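Local coordinates for protein GH26A (PDB 6Q75) that is a family 26 glycoside hydrolase that probably hydrolyses glycosidic bonds in polysaccharides, at residues Ala73-Asp78 / Lys93-Lys98. Sequence-based numbering, arbitrary orientation.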
ATOM      1  N   ALA A  73      -6.775   8.095  10.864  1.00 19.70           N
ATOM      2  CA  ALA A  73      -7.093   6.716  11.239  1.00 18.76           C
ATOM      3  C   ALA A  73      -6.029   5.748  10.740  1.00 18.84           C
ATOM      4  O   ALA A  73      -5.752   4.741  11.400  1.00 19.33           O
ATOM      5  CB  ALA A  73      -8.461   6.303  10.691  1.00 19.07           C
ATOM      6  N   VAL A  74      -5.456   6.011   9.565  1.00 18.38           N
ATOM      7  CA  VAL A  74      -4.501   5.099   8.940  1.00 17.13           C
ATOM      8  C   VAL A  74      -3.119   5.734   8.970  1.00 18.50           C
ATOM      9  O   VAL A  74      -2.938   6.887   8.550  1.00 17.27           O
ATOM     10  CB  VAL A  74      -4.918   4.729   7.505  1.00 17.57           C
ATOM     11  CG1 VAL A  74      -3.813   3.969   6.788  1.00 22.90           C
ATOM     12  CG2 VAL A  74      -6.222   3.911   7.528  1.00 19.00           C
ATOM     13  N   TRP A  75      -2.146   4.957   9.454  1.00 19.66           N
ATOM     14  CA  TRP A  75      -0.750   5.341   9.581  1.00 20.91           C
ATOM     15  C   TRP A  75       0.041   4.505   8.585  1.00 18.08           C
ATOM     16  O   TRP A  75      -0.082   3.275   8.594  1.00 17.44           O
ATOM     17  CB  TRP A  75      -0.263   5.062  11.010  1.00 20.65           C
ATOM     18  CG  TRP A  75       1.228   5.250  11.265  1.00 21.55           C
ATOM     19  CD1 TRP A  75       1.839   6.403  11.669  1.00 22.01           C
ATOM     20  CD2 TRP A  75       2.272   4.266  11.140  1.00 20.80           C
ATOM     21  NE1 TRP A  75       3.191   6.206  11.808  1.00 22.96           N
ATOM     22  CE2 TRP A  75       3.487   4.904  11.486  1.00 22.26           C
ATOM     23  CE3 TRP A  75       2.297   2.910  10.783  1.00 21.15           C
ATOM     24  CZ2 TRP A  75       4.713   4.241  11.485  1.00 21.18           C
ATOM     25  CZ3 TRP A  75       3.538   2.245  10.774  1.00 20.26           C
ATOM     26  CH2 TRP A  75       4.720   2.916  11.128  1.00 19.31           C
ATOM     27  N   GLY A  76       0.839   5.148   7.746  1.00 17.27           N
ATOM     28  CA  GLY A  76       1.618   4.430   6.741  1.00 17.67           C
ATOM     29  C   GLY A  76       3.089   4.798   6.710  1.00 18.27           C
ATOM     30  O   GLY A  76       3.456   5.950   6.924  1.00 19.18           O
ATOM     31  N   THR A  77       3.929   3.791   6.487  1.00 18.64           N
ATOM     32  CA  THR A  77       5.307   4.081   6.087  1.00 20.72           C
ATOM     33  C   THR A  77       5.758   2.953   5.159  1.00 17.01           C
ATOM     34  O   THR A  77       4.920   2.249   4.580  1.00 16.08           O
ATOM     35  CB  THR A  77       6.228   4.346   7.303  1.00 22.00           C
ATOM     36  OG1 THR A  77       7.494   4.884   6.838  1.00 20.74           O
ATOM     37  CG2 THR A  77       6.458   3.092   8.153  1.00 23.49           C
ATOM     38  N   ASP A  78       7.080   2.830   4.966  1.00 17.36           N
ATOM     39  CA  ASP A  78       7.667   2.167   3.801  1.00 20.38           C
ATOM     40  C   ASP A  78       8.955   1.483   4.239  1.00 20.69           C
ATOM     41  O   ASP A  78       9.752   2.078   4.975  1.00 20.03           O
ATOM     42  CB  ASP A  78       7.908   3.246   2.722  1.00 17.36           C
ATOM     43  CG  ASP A  78       8.580   2.762   1.435  1.00 18.54           C
ATOM     44  OD1 ASP A  78       8.855   1.563   1.196  1.00 17.91           O
ATOM     45  OD2 ASP A  78       8.771   3.665   0.578  1.00 20.29           O
ATOM     46  N   LYS A  93       8.945  -0.636  15.543  1.00 26.81           N
ATOM     47  CA  LYS A  93       8.717  -0.013  16.841  1.00 26.32           C
ATOM     48  C   LYS A  93       7.649   1.060  16.748  1.00 26.60           C
ATOM     49  O   LYS A  93       6.803   1.181  17.639  1.00 26.03           O
ATOM     50  CB  LYS A  93      10.008   0.596  17.385  1.00 31.58           C
ATOM     51  CG  LYS A  93       9.892   1.094  18.830  1.00 35.44           C
ATOM     52  N   GLU A  94       7.662   1.838  15.678  1.00 24.77           N
ATOM     53  CA  GLU A  94       6.640   2.872  15.591  1.00 27.01           C
ATOM     54  C   GLU A  94       5.297   2.296  15.156  1.00 27.03           C
ATOM     55  O   GLU A  94       4.254   2.785  15.605  1.00 24.93           O
ATOM     56  CB  GLU A  94       7.103   4.002  14.665  1.00 26.24           C
ATOM     57  CG  GLU A  94       6.079   5.136  14.584  1.00 26.07           C
ATOM     58  CD  GLU A  94       6.051   5.993  15.846  1.00 31.00           C
ATOM     59  OE1 GLU A  94       6.875   5.763  16.756  1.00 35.14           O
ATOM     60  OE2 GLU A  94       5.206   6.914  15.932  1.00 32.91           O
ATOM     61  N   ALA A  95       5.296   1.241  14.328  1.00 24.43           N
ATOM     62  CA  ALA A  95       4.028   0.616  13.952  1.00 22.28           C
ATOM     63  C   ALA A  95       3.331   0.021  15.170  1.00 23.10           C
ATOM     64  O   ALA A  95       2.107   0.127  15.304  1.00 23.54           O
ATOM     65  CB  ALA A  95       4.248  -0.469  12.899  1.00 22.22           C
ATOM     66  N   ILE A  96       4.091  -0.642  16.055  1.00 24.00           N
ATOM     67  CA  ILE A  96       3.469  -1.188  17.261  1.00 24.47           C
ATOM     68  C   ILE A  96       2.940  -0.063  18.137  1.00 26.18           C
ATOM     69  O   ILE A  96       1.819  -0.142  18.657  1.00 27.73           O
ATOM     70  CB  ILE A  96       4.450  -2.092  18.018  1.00 25.47           C
ATOM     71  CG1 ILE A  96       4.645  -3.400  17.253  1.00 25.07           C
ATOM     72  CG2 ILE A  96       3.948  -2.388  19.415  1.00 26.64           C
ATOM     73  CD1 ILE A  96       5.942  -4.149  17.626  1.00 28.24           C
ATOM     74  N   ASP A  97       3.725   1.007  18.309  1.00 25.85           N
ATOM     75  CA  ASP A  97       3.227   2.141  19.085  1.00 27.31           C
ATOM     76  C   ASP A  97       1.958   2.722  18.469  1.00 26.44           C
ATOM     77  O   ASP A  97       0.999   3.009  19.193  1.00 25.60           O
ATOM     78  CB  ASP A  97       4.277   3.259  19.204  1.00 30.61           C
ATOM     79  CG  ASP A  97       5.374   2.958  20.240  1.00 38.47           C
ATOM     80  OD1 ASP A  97       5.284   1.936  20.955  1.00 39.73           O
ATOM     81  OD2 ASP A  97       6.301   3.795  20.373  1.00 40.13           O
ATOM     82  N   LYS A  98       1.931   2.913  17.136  1.00 24.50           N
ATOM     83  CA  LYS A  98       0.749   3.501  16.505  1.00 25.02           C
ATOM     84  C   LYS A  98      -0.460   2.585  16.628  1.00 24.36           C
ATOM     85  O   LYS A  98      -1.564   3.048  16.940  1.00 23.27           O
ATOM     86  CB  LYS A  98       1.041   3.837  15.043  1.00 22.75           C
ATOM     87  CG  LYS A  98       1.861   5.098  14.889  1.00 22.05           C
ATOM     88  CD  LYS A  98       0.987   6.332  15.107  1.00 26.32           C
ATOM     89  CE  LYS A  98       1.814   7.582  15.320  1.00 29.12           C
ATOM     90  NZ  LYS A  98       2.395   7.664  16.679  1.00 31.00           N
TER
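With CG anti to the backbone N (chi1 173°), the indole of Trp-75, whose CB points toward the helix, lies against Lys-98, whose CG is anti to its own carbonyl carbon (chi1 -77°) and whose chain crosses one ring face. The pair joins strand 74-78 to helix 88-100 in a beta-alpha-beta unit completed by strand 104-108, part of the (beta/alpha)8 barrel of family 26; strand 74-78 and residues 93-98 of the helix run nearly antiparallel, the axes of these segments 9.8 Å apart at closest approach. Lys-98 CG makes a CH-pi contact 3.5 Å from the centroid of the five-membered ring of Trp-75, almost on the ring normal. At the six-membered ring, Glu-94 CG packs 3.5 Å from Trp-75 CZ2, and Ala-95 CB touches Trp-75 CZ3 obliquely at 3.5 Å. Tyr-61 adds an edge-to-face ring contact, and Val-105 of the next strand also packs on the indole. A leucine in place of Trp-75 would probably leave a gap beside Lys-98 CG and Ala-95 CB and deprive Ser-58 OG of the indole N-H. Ser-58 OG is hydrogen-bonded both to Trp-75 NE1 and to Glu-94 OE2, linking the indole to the Glu-94/Lys-98 salt bridge. Lys-98 CD and CE stay beside Trp-75 CD1, and the ammonium goes on to Glu-101 OE1 and to Glu-94; Lys-98 NZ meets Glu-94 OE2 at 3.0 Å, on the anti side and 34° out of the carboxylate plane.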